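Local coordinates for protein glucosidase (Croceicoccus marinus, PDB 5Z3K) that probably hydrolyses O-glycosyl bonds as a beta-glucosidase of glycoside hydrolase family 39, at residues 290-295 / 344-349; 362-365 / 370-373; 178-183 / 218-223. All blocks are in the same frame, centred on the assembly; numbering follows the deposited sequence.

Contact 1 of 3, residues 290-295 / 344-349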
ATOM      1  N   TYR A 290      -2.968   4.152  12.151  1.00 10.38           N
ATOM      2  CA  TYR A 290      -1.767   4.099  12.978  1.00 11.90           C
ATOM      3  C   TYR A 290      -0.513   4.406  12.167  1.00 12.45           C
ATOM      4  O   TYR A 290       0.413   5.030  12.693  1.00 14.56           O
ATOM      5  CB  TYR A 290      -1.635   2.732  13.664  1.00 11.62           C
ATOM      6  CG  TYR A 290      -2.643   2.526  14.775  1.00 11.55           C
ATOM      7  CD1 TYR A 290      -2.970   3.560  15.645  1.00 12.34           C
ATOM      8  CD2 TYR A 290      -3.289   1.301  14.937  1.00 10.90           C
ATOM      9  CE1 TYR A 290      -3.911   3.380  16.653  1.00 13.26           C
ATOM     10  CE2 TYR A 290      -4.239   1.112  15.942  1.00 11.51           C
ATOM     11  CZ  TYR A 290      -4.533   2.156  16.799  1.00 13.72           C
ATOM     12  OH  TYR A 290      -5.466   1.973  17.793  1.00 13.56           O
HETATM   13  N   MSE A 291      -0.456   4.009  10.895  1.00 10.60           N
HETATM   14  CA  MSE A 291       0.781   4.222  10.149  1.00  9.94           C
HETATM   15  C   MSE A 291       0.868   5.651   9.621  1.00 12.87           C
HETATM   16  O   MSE A 291       1.910   6.063   9.131  1.00 12.07           O
HETATM   17  CB  MSE A 291       0.912   3.214   8.998  1.00 12.31           C
HETATM   18  CG  MSE A 291       0.023   3.517   7.810  1.00 12.30           C
HETATM   19 SE   MSE A 291       0.454   2.333   6.321  0.79 17.94          SE
HETATM   20  CE  MSE A 291      -0.262   0.655   7.002  1.00 11.91           C
ATOM     21  N   GLN A 292      -0.226   6.416   9.721  1.00 11.02           N
ATOM     22  CA  GLN A 292      -0.156   7.826   9.345  1.00  9.30           C
ATOM     23  C   GLN A 292       0.854   8.575  10.207  1.00 13.07           C
ATOM     24  O   GLN A 292       1.447   9.562   9.758  1.00 12.73           O
ATOM     25  CB  GLN A 292      -1.544   8.467   9.444  1.00 13.34           C
ATOM     26  CG  GLN A 292      -1.605   9.976   9.151  1.00 14.17           C
ATOM     27  CD  GLN A 292      -1.451  10.349   7.676  1.00 13.14           C
ATOM     28  OE1 GLN A 292      -1.210  11.515   7.351  1.00 12.44           O
ATOM     29  NE2 GLN A 292      -1.596   9.370   6.779  1.00 13.23           N
ATOM     30  N   ASP A 293       1.066   8.108  11.435  1.00 12.63           N
ATOM     31  CA  ASP A 293       2.078   8.627  12.351  1.00 12.75           C
ATOM     32  C   ASP A 293       3.173   7.565  12.479  1.00 12.83           C
ATOM     33  O   ASP A 293       3.172   6.746  13.398  1.00 12.64           O
ATOM     34  CB  ASP A 293       1.446   8.952  13.702  1.00 13.65           C
ATOM     35  CG  ASP A 293       0.381  10.014  13.600  1.00 15.18           C
ATOM     36  OD1 ASP A 293       0.669  11.051  12.965  1.00 12.91           O
ATOM     37  OD2 ASP A 293      -0.737   9.805  14.136  1.00 12.23           O
ATOM     38  N   SER A 294       4.102   7.557  11.529  1.00 14.83           N
ATOM     39  CA  SER A 294       5.088   6.476  11.490  1.00 10.90           C
ATOM     40  C   SER A 294       6.218   6.875  10.555  1.00 12.43           C
ATOM     41  O   SER A 294       6.161   7.907   9.885  1.00 12.74           O
ATOM     42  CB  SER A 294       4.462   5.163  11.020  1.00 13.53           C
ATOM     43  OG  SER A 294       4.332   5.170   9.604  1.00 12.72           O
ATOM     44  N   GLU A 295       7.239   6.021  10.492  1.00 14.12           N
ATOM     45  CA  GLU A 295       8.328   6.224   9.550  1.00 14.26           C
ATOM     46  C   GLU A 295       7.986   5.762   8.136  1.00 12.92           C
ATOM     47  O   GLU A 295       8.828   5.897   7.245  1.00 13.21           O
ATOM     48  CB  GLU A 295       9.591   5.510  10.049  1.00 11.25           C
ATOM     49  CG  GLU A 295      10.044   6.001  11.434  1.00 15.64           C
ATOM     50  CD  GLU A 295      10.399   7.478  11.454  1.00 22.25           C
ATOM     51  OE1 GLU A 295      10.835   8.007  10.413  1.00 20.08           O
ATOM     52  OE2 GLU A 295      10.272   8.107  12.525  1.00 24.81           O
ATOM     53  N   THR A 344      -6.276  17.184   2.690  1.00 12.03           N
ATOM     54  CA  THR A 344      -4.945  17.765   2.685  1.00 14.64           C
ATOM     55  C   THR A 344      -4.538  18.334   4.020  1.00 16.39           C
ATOM     56  O   THR A 344      -3.353  18.313   4.348  1.00 14.48           O
ATOM     57  CB  THR A 344      -4.833  18.863   1.628  1.00 16.78           C
ATOM     58  OG1 THR A 344      -5.857  19.829   1.846  1.00 17.77           O
ATOM     59  CG2 THR A 344      -4.985  18.259   0.231  1.00 20.11           C
ATOM     60  N   GLU A 345      -5.486  18.842   4.787  1.00 13.25           N
ATOM     61  CA  GLU A 345      -5.190  19.437   6.081  1.00 13.26           C
ATOM     62  C   GLU A 345      -5.679  18.474   7.153  1.00 15.01           C
ATOM     63  O   GLU A 345      -6.881  18.235   7.280  1.00 15.97           O
ATOM     64  CB  GLU A 345      -5.833  20.816   6.182  1.00 17.80           C
ATOM     65  CG  GLU A 345      -5.193  21.789   5.187  1.00 24.72           C
ATOM     66  CD  GLU A 345      -5.758  23.193   5.252  1.00 30.65           C
ATOM     67  OE1 GLU A 345      -5.133  24.101   4.664  1.00 39.93           O
ATOM     68  OE2 GLU A 345      -6.822  23.392   5.878  1.00 30.02           O
ATOM     69  N   ARG A 346      -4.743  17.893   7.899  1.00  9.87           N
ATOM     70  CA  ARG A 346      -5.130  17.016   8.989  1.00 10.33           C
ATOM     71  C   ARG A 346      -5.666  17.850  10.143  1.00 12.12           C
ATOM     72  O   ARG A 346      -5.143  18.925  10.442  1.00 11.22           O
ATOM     73  CB  ARG A 346      -3.938  16.177   9.453  1.00 13.76           C
ATOM     74  CG  ARG A 346      -4.289  15.150  10.514  1.00 14.65           C
ATOM     75  CD  ARG A 346      -3.175  14.140  10.627  1.00 11.10           C
ATOM     76  NE  ARG A 346      -3.360  13.216  11.736  1.00 11.22           N
ATOM     77  CZ  ARG A 346      -2.376  12.501  12.256  1.00 11.62           C
ATOM     78  NH1 ARG A 346      -1.144  12.616  11.765  1.00 10.54           N
ATOM     79  NH2 ARG A 346      -2.615  11.678  13.264  1.00 14.05           N
ATOM     80  N   LEU A 347      -6.725  17.353  10.773  1.00  9.48           N
ATOM     81  CA  LEU A 347      -7.387  18.016  11.886  1.00 10.52           C
ATOM     82  C   LEU A 347      -7.122  17.240  13.164  1.00 13.25           C
ATOM     83  O   LEU A 347      -6.909  16.030  13.128  1.00 11.41           O
ATOM     84  CB  LEU A 347      -8.902  18.108  11.640  1.00  9.75           C
ATOM     85  CG  LEU A 347      -9.316  18.972  10.449  1.00 13.20           C
ATOM     86  CD1 LEU A 347     -10.819  18.839  10.168  1.00 13.41           C
ATOM     87  CD2 LEU A 347      -8.921  20.431  10.654  1.00 14.96           C
ATOM     88  N   ALA A 348      -7.145  17.943  14.297  1.00 10.69           N
ATOM     89  CA  ALA A 348      -6.940  17.285  15.582  1.00 13.57           C
ATOM     90  C   ALA A 348      -8.179  16.497  15.980  1.00 13.53           C
ATOM     91  O   ALA A 348      -9.278  17.056  16.042  1.00 14.15           O
ATOM     92  CB  ALA A 348      -6.624  18.317  16.666  1.00  9.55           C
ATOM     93  N   ILE A 349      -8.008  15.204  16.269  1.00 10.99           N
ATOM     94  CA  ILE A 349      -9.052  14.399  16.901  1.00 11.90           C
ATOM     95  C   ILE A 349      -8.470  13.772  18.165  1.00 15.36           C
ATOM     96  O   ILE A 349      -7.375  13.189  18.146  1.00 12.73           O
ATOM     97  CB  ILE A 349      -9.648  13.324  15.962  1.00 12.63           C
ATOM     98  CG1 ILE A 349     -10.760  12.542  16.681  1.00 13.68           C
ATOM     99  CG2 ILE A 349      -8.566  12.387  15.402  1.00 10.98           C
ATOM    100  CD1 ILE A 349     -11.728  11.826  15.727  1.00 15.02           C
TER
HETATM  101  O   HOH W   1      -0.362  13.510   8.845  1.00 11.32           O
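A bidentate salt bridge between D293 and R346 joins two parts of the fold: the turn leaving helix 277-291 of the TIM barrel and strand 345-350 of the beta-sheet domain packed beside it. The backbones stay well apart, Q292 and R346 being 10.5 Å between CA atoms, so the link is made by side chains. With CG anti to the backbone N (chi1 -175°) and its chain extended as far as NE, R346 stretches from its strand across the interval and meets the carboxylate end-on with both terminal nitrogens. NH1 donates to D293 OD1 at 2.7 Å, a nearly straight bond, and NH2 to D293 OD2 at 2.8 Å. NH2 meets the syn lone pair of OD2, while NH1 reaches OD1 from the syn side but 20° out of the carboxylate plane; the double bond probably limits rotation of both groups. Over one guanidinium face sits the aliphatic part of Q292, its CG 3.7 Å from R346 NH1 and displaced toward the rim. The amide of Q292 stands almost perpendicular to the guanidinium, and its OE1 also accepts from the backbone N of R21. A leucine in place of the arginine would probably leave the D293 carboxylate without its cationic mate across the domain junction and open a gap beside Q292. R346 also packs against L360 of strand 357-363 and I17 of strand 16-17. A water makes a separate link, donating to Q292 OE1 at 2.6 Å and accepting from R346 NH1 at 3.2 Å.

Contact 2 of 3, residues 362-365 / 370-373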
ATOM      1  N   GLY A 362      -9.595  15.015   8.928  1.00 12.55           N
ATOM      2  CA  GLY A 362      -8.950  15.900   7.972  1.00 14.99           C
ATOM      3  C   GLY A 362      -9.981  16.695   7.201  1.00 13.79           C
ATOM      4  O   GLY A 362     -11.181  16.413   7.246  1.00 13.79           O
ATOM      5  N   ARG A 363      -9.510  17.722   6.498  1.00 13.96           N
ATOM      6  CA  ARG A 363     -10.416  18.515   5.668  1.00 15.96           C
ATOM      7  C   ARG A 363      -9.797  18.756   4.297  1.00 16.85           C
ATOM      8  O   ARG A 363      -8.574  18.756   4.139  1.00 15.17           O
ATOM      9  CB  ARG A 363     -10.792  19.850   6.333  1.00 16.56           C
ATOM     10  CG  ARG A 363      -9.653  20.799   6.573  1.00 18.98           C
ATOM     11  CD  ARG A 363     -10.167  22.113   7.150  1.00 24.18           C
ATOM     12  NE  ARG A 363      -9.130  23.138   7.102  1.00 29.04           N
ATOM     13  CZ  ARG A 363      -9.132  24.248   7.828  1.00 27.58           C
ATOM     14  NH1 ARG A 363     -10.120  24.481   8.684  1.00 22.64           N
ATOM     15  NH2 ARG A 363      -8.138  25.120   7.698  1.00 25.78           N
ATOM     16  N   THR A 364     -10.657  18.930   3.289  1.00 16.60           N
ATOM     17  CA  THR A 364     -10.186  19.115   1.923  1.00 17.88           C
ATOM     18  C   THR A 364      -9.581  20.503   1.723  1.00 18.57           C
ATOM     19  O   THR A 364      -9.816  21.436   2.498  1.00 20.50           O
ATOM     20  CB  THR A 364     -11.333  18.934   0.927  1.00 21.09           C
ATOM     21  OG1 THR A 364     -12.415  19.781   1.326  1.00 17.22           O
ATOM     22  CG2 THR A 364     -11.803  17.493   0.899  1.00 18.04           C
ATOM     23  N   ALA A 365      -8.828  20.646   0.623  1.00 22.90           N
ATOM     24  CA  ALA A 365      -8.107  21.895   0.383  1.00 26.45           C
ATOM     25  C   ALA A 365      -9.057  23.087   0.288  1.00 29.29           C
ATOM     26  O   ALA A 365      -8.745  24.175   0.785  1.00 28.75           O
ATOM     27  CB  ALA A 365      -7.256  21.782  -0.882  1.00 26.67           C
ATOM     28  N   ILE A 370     -15.202  18.119   5.725  1.00 13.48           N
ATOM     29  CA  ILE A 370     -14.487  17.500   6.849  1.00 13.98           C
ATOM     30  C   ILE A 370     -14.741  15.997   6.810  1.00 17.88           C
ATOM     31  O   ILE A 370     -15.892  15.571   6.647  1.00 15.79           O
ATOM     32  CB  ILE A 370     -14.970  18.070   8.198  1.00 15.95           C
ATOM     33  CG1 ILE A 370     -15.159  19.599   8.151  1.00 19.90           C
ATOM     34  CG2 ILE A 370     -14.107  17.552   9.357  1.00 16.08           C
ATOM     35  CD1 ILE A 370     -13.913  20.378   7.953  1.00 17.01           C
ATOM     36  N   ARG A 371     -13.689  15.187   6.994  1.00 13.35           N
ATOM     37  CA  ARG A 371     -13.829  13.730   7.049  1.00 13.38           C
ATOM     38  C   ARG A 371     -13.275  13.199   8.363  1.00 13.32           C
ATOM     39  O   ARG A 371     -12.131  13.497   8.719  1.00 13.39           O
ATOM     40  CB  ARG A 371     -13.113  13.053   5.882  1.00 12.03           C
ATOM     41  CG  ARG A 371     -13.774  13.345   4.555  1.00 11.18           C
ATOM     42  CD  ARG A 371     -13.172  12.564   3.381  1.00 11.74           C
ATOM     43  NE  ARG A 371     -13.972  12.867   2.201  1.00 18.07           N
ATOM     44  CZ  ARG A 371     -13.490  13.241   1.022  1.00 16.10           C
ATOM     45  NH1 ARG A 371     -12.178  13.339   0.820  1.00 14.70           N
ATOM     46  NH2 ARG A 371     -14.339  13.503   0.034  1.00 16.43           N
ATOM     47  N   ILE A 372     -14.073  12.396   9.066  1.00 10.55           N
ATOM     48  CA  ILE A 372     -13.660  11.801  10.338  1.00 11.76           C
ATOM     49  C   ILE A 372     -13.825  10.295  10.218  1.00 12.07           C
ATOM     50  O   ILE A 372     -14.949   9.792  10.068  1.00 11.22           O
ATOM     51  CB  ILE A 372     -14.451  12.346  11.539  1.00  9.35           C
ATOM     52  CG1 ILE A 372     -14.285  13.866  11.672  1.00 11.76           C
ATOM     53  CG2 ILE A 372     -13.982  11.641  12.809  1.00 11.89           C
ATOM     54  CD1 ILE A 372     -15.577  14.658  11.372  1.00 18.92           C
ATOM     55  N   LEU A 373     -12.708   9.581  10.267  1.00 12.32           N
ATOM     56  CA  LEU A 373     -12.660   8.140  10.067  1.00 10.91           C
ATOM     57  C   LEU A 373     -12.448   7.467  11.412  1.00 11.42           C
ATOM     58  O   LEU A 373     -11.571   7.880  12.172  1.00 11.00           O
ATOM     59  CB  LEU A 373     -11.520   7.782   9.113  1.00 10.93           C
ATOM     60  CG  LEU A 373     -11.333   6.293   8.853  1.00 11.89           C
ATOM     61  CD1 LEU A 373     -12.484   5.772   7.960  1.00 11.81           C
ATOM     62  CD2 LEU A 373     -10.007   6.047   8.188  1.00 12.60           C
TER
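Strands 357-363 and 369-376 form a beta hairpin in the mixed sheet of the beta-sheet domain, and this contact is its end next to the connecting turn. G362 and R371 are an antiparallel hydrogen-bonded pair: R371 N donates to G362 O at 2.8 Å in a nearly straight bond, and G362 N returns one to R371 O at 3.0 Å. The same G362 O receives a CA-H...O contact from I370 CA at 3.5 Å. One step toward the turn, R363 and I370 make a non-hydrogen-bonded pair, their CA atoms 4.4 Å apart. Their side chains share the face of the sheet on which L347 also packs; I370 holds CG1 beside its backbone N (chi1 -42°), a setting that carries CD1 to 3.6 Å from R363 CB. Beyond this the R363 chain runs off to a salt bridge with E345. R371 leaves from the other face, where its NE pairs with E479 and its NH1 donates to Q339 O, bonds that probably fix the guanidinium. T364 crosses the R371 side chain at about a right angle; while its OG1 bonds to D366, its methyl CG2 sits over one guanidinium face, 4.2 Å from R371 NH1.

Contact 3 of 3, residues 178-183 / 218-223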
ATOM      1  N   ALA A 178      22.691  -1.504 -12.222  1.00 18.55           N
ATOM      2  CA  ALA A 178      22.369  -1.285 -13.627  1.00 19.65           C
ATOM      3  C   ALA A 178      21.023  -0.589 -13.777  1.00 19.23           C
ATOM      4  O   ALA A 178      20.884   0.356 -14.565  1.00 19.29           O
ATOM      5  CB  ALA A 178      22.373  -2.615 -14.384  1.00 19.42           C
ATOM      6  N   ALA A 179      20.019  -1.043 -13.024  1.00 19.76           N
ATOM      7  CA  ALA A 179      18.701  -0.416 -13.088  1.00 17.37           C
ATOM      8  C   ALA A 179      18.748   1.025 -12.596  1.00 17.33           C
ATOM      9  O   ALA A 179      18.159   1.918 -13.215  1.00 17.61           O
ATOM     10  CB  ALA A 179      17.698  -1.236 -12.278  1.00 18.09           C
ATOM     11  N   ALA A 180      19.447   1.273 -11.484  1.00 17.69           N
ATOM     12  CA  ALA A 180      19.543   2.629 -10.953  1.00 18.40           C
ATOM     13  C   ALA A 180      20.246   3.563 -11.933  1.00 22.46           C
ATOM     14  O   ALA A 180      19.805   4.701 -12.152  1.00 21.40           O
ATOM     15  CB  ALA A 180      20.267   2.614  -9.606  1.00 21.60           C
ATOM     16  N   ARG A 181      21.362   3.106 -12.515  1.00 22.57           N
ATOM     17  CA  ARG A 181      22.032   3.884 -13.555  1.00 22.13           C
ATOM     18  C   ARG A 181      21.083   4.213 -14.703  1.00 20.03           C
ATOM     19  O   ARG A 181      21.059   5.348 -15.191  1.00 22.24           O
ATOM     20  CB  ARG A 181      23.250   3.121 -14.086  1.00 23.05           C
ATOM     21  CG  ARG A 181      24.503   3.291 -13.235  1.00 30.11           C
ATOM     22  CD  ARG A 181      25.756   2.843 -13.983  1.00 28.52           C
ATOM     23  NE  ARG A 181      25.598   1.502 -14.537  1.00 27.99           N
ATOM     24  CZ  ARG A 181      25.878   0.385 -13.873  1.00 25.79           C
ATOM     25  NH1 ARG A 181      26.349   0.445 -12.631  1.00 25.13           N
ATOM     26  NH2 ARG A 181      25.697  -0.792 -14.450  1.00 23.45           N
ATOM     27  N   ALA A 182      20.309   3.226 -15.161  1.00 18.48           N
ATOM     28  CA  ALA A 182      19.427   3.461 -16.302  1.00 18.55           C
ATOM     29  C   ALA A 182      18.319   4.450 -15.955  1.00 19.08           C
ATOM     30  O   ALA A 182      18.019   5.357 -16.739  1.00 19.07           O
ATOM     31  CB  ALA A 182      18.834   2.141 -16.796  1.00 16.89           C
ATOM     32  N   VAL A 183      17.704   4.301 -14.781  1.00 17.04           N
ATOM     33  CA  VAL A 183      16.631   5.212 -14.387  1.00 18.07           C
ATOM     34  C   VAL A 183      17.159   6.640 -14.287  1.00 23.86           C
ATOM     35  O   VAL A 183      16.554   7.587 -14.805  1.00 19.14           O
ATOM     36  CB  VAL A 183      16.005   4.750 -13.058  1.00 20.47           C
ATOM     37  CG1 VAL A 183      15.199   5.876 -12.419  1.00 19.19           C
ATOM     38  CG2 VAL A 183      15.149   3.504 -13.270  1.00 18.73           C
ATOM     39  N   SER A 218      28.357   3.731  -3.938  1.00 23.40           N
ATOM     40  CA  SER A 218      27.725   5.023  -4.219  1.00 26.09           C
ATOM     41  C   SER A 218      26.603   4.899  -5.254  1.00 28.30           C
ATOM     42  O   SER A 218      26.532   5.652  -6.229  1.00 25.47           O
ATOM     43  CB  SER A 218      28.770   6.045  -4.667  1.00 29.02           C
ATOM     44  OG  SER A 218      29.791   6.160  -3.690  1.00 33.53           O
ATOM     45  N   VAL A 219      25.718   3.929  -5.034  1.00 28.55           N
ATOM     46  CA  VAL A 219      24.571   3.683  -5.911  1.00 22.30           C
ATOM     47  C   VAL A 219      23.366   4.453  -5.377  1.00 23.68           C
ATOM     48  O   VAL A 219      23.128   4.450  -4.160  1.00 21.30           O
ATOM     49  CB  VAL A 219      24.276   2.176  -6.016  1.00 19.87           C
ATOM     50  CG1 VAL A 219      23.105   1.908  -6.976  1.00 19.69           C
ATOM     51  CG2 VAL A 219      25.533   1.412  -6.465  1.00 24.03           C
ATOM     52  N   PRO A 220      22.592   5.136  -6.225  1.00 22.52           N
ATOM     53  CA  PRO A 220      21.410   5.856  -5.719  1.00 23.45           C
ATOM     54  C   PRO A 220      20.425   4.906  -5.059  1.00 20.98           C
ATOM     55  O   PRO A 220      20.199   3.793  -5.532  1.00 27.26           O
ATOM     56  CB  PRO A 220      20.807   6.490  -6.977  1.00 24.11           C
ATOM     57  CG  PRO A 220      21.893   6.471  -7.996  1.00 23.23           C
ATOM     58  CD  PRO A 220      22.754   5.288  -7.679  1.00 22.00           C
ATOM     59  N   LEU A 221      19.828   5.363  -3.955  1.00 23.36           N
ATOM     60  CA  LEU A 221      18.797   4.615  -3.225  1.00 20.81           C
ATOM     61  C   LEU A 221      17.819   5.660  -2.694  1.00 18.64           C
ATOM     62  O   LEU A 221      17.973   6.161  -1.576  1.00 21.16           O
ATOM     63  CB  LEU A 221      19.383   3.764  -2.104  1.00 19.90           C
ATOM     64  CG  LEU A 221      18.424   2.878  -1.302  1.00 20.16           C
ATOM     65  CD1 LEU A 221      18.085   1.581  -2.050  1.00 16.13           C
ATOM     66  CD2 LEU A 221      18.984   2.579   0.095  1.00 17.69           C
ATOM     67  N   ASP A 222      16.835   6.010  -3.520  1.00 16.53           N
ATOM     68  CA  ASP A 222      15.855   7.014  -3.118  1.00 18.92           C
ATOM     69  C   ASP A 222      14.872   6.461  -2.091  1.00 20.43           C
ATOM     70  O   ASP A 222      14.349   7.216  -1.259  1.00 16.01           O
ATOM     71  CB  ASP A 222      15.134   7.542  -4.358  1.00 19.79           C
ATOM     72  CG  ASP A 222      16.084   8.230  -5.328  1.00 21.10           C
ATOM     73  OD1 ASP A 222      16.802   9.150  -4.899  1.00 24.42           O
ATOM     74  OD2 ASP A 222      16.134   7.852  -6.513  1.00 18.31           O
ATOM     75  N   PHE A 223      14.622   5.153  -2.112  1.00 18.47           N
ATOM     76  CA  PHE A 223      13.750   4.547  -1.121  1.00 17.37           C
ATOM     77  C   PHE A 223      14.214   3.127  -0.847  1.00 16.45           C
ATOM     78  O   PHE A 223      14.749   2.452  -1.725  1.00 15.92           O
ATOM     79  CB  PHE A 223      12.271   4.555  -1.558  1.00 15.02           C
ATOM     80  CG  PHE A 223      12.001   3.821  -2.847  1.00 13.35           C
ATOM     81  CD1 PHE A 223      11.747   2.452  -2.851  1.00 15.76           C
ATOM     82  CD2 PHE A 223      11.965   4.503  -4.046  1.00 17.10           C
ATOM     83  CE1 PHE A 223      11.473   1.774  -4.051  1.00 17.34           C
ATOM     84  CE2 PHE A 223      11.698   3.835  -5.247  1.00 15.35           C
ATOM     85  CZ  PHE A 223      11.455   2.467  -5.245  1.00 14.12           C
TER
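Residues 178-183 form a regular stretch of helix 169-186, with A182 N bonded to A178 O and V183 N to A179 O, whereas 218-223 is an irregular linker that leaves helix 208-216 and runs into strand 223-229. The two backbones come closest at A180 and P220, whose CA atoms are 6.4 Å apart. S218, with positive phi, is the C-prime residue of the Schellman motif that ends helix 208-216; from there the chain extends through V219 and P220 past the side of helix 169-186. What meets is small and apolar. The methyl of A180 points toward the linker and touches two groups, V219 CG1 at 3.9 Å and the ring carbon P220 CD at 4.1 Å. V219 places CG1 anti to its own backbone N (chi1 -178°), which turns this branch toward the A180 methyl, while the proline ring offers its CD corner to the same methyl. A single alanine carbon thus sits against two successive residues of the linker, and the short side chain is consistent with the close approach of helix and linker. Around this patch V192 of strand 191-197 packs on both A180 and P220, and V219 also touches Y176 and A177 of helix 169-186. Polar links flank the apolar contact: Y176 OH is hydrogen-bonded to P220 O, and D222 forms a salt bridge with K184. The arrangement is that of the (beta/alpha)8, or TIM, barrel, in which one outer helix packs against the alpha-to-beta loop that follows the next helix and leads into strand 223-229, next in the barrel to strand 191-197.

Overall arrangement
From the N terminus the chain first closes contact 3, a loop of 34 residues between 178-183 and 218-223 that carries strand 191-197 and helix 208-216 of the barrel. Contact 1 follows, tying 290-295, after helix 277-291, to 344-349, where the chain returns to the mixed sheet begun by N-terminal strand 6-13, with helix 329-341 in between. Contact 2 then closes the short turn between 362-365 and 370-373. The three come in series, none enclosing or crossing another. Contacts 1 and 2 touch through neighbouring strands 345-350 and 357-363, where T344 N probably bonds to R363 O. Contact 3 lies apart, its centre about 31 Å from that of contact 1.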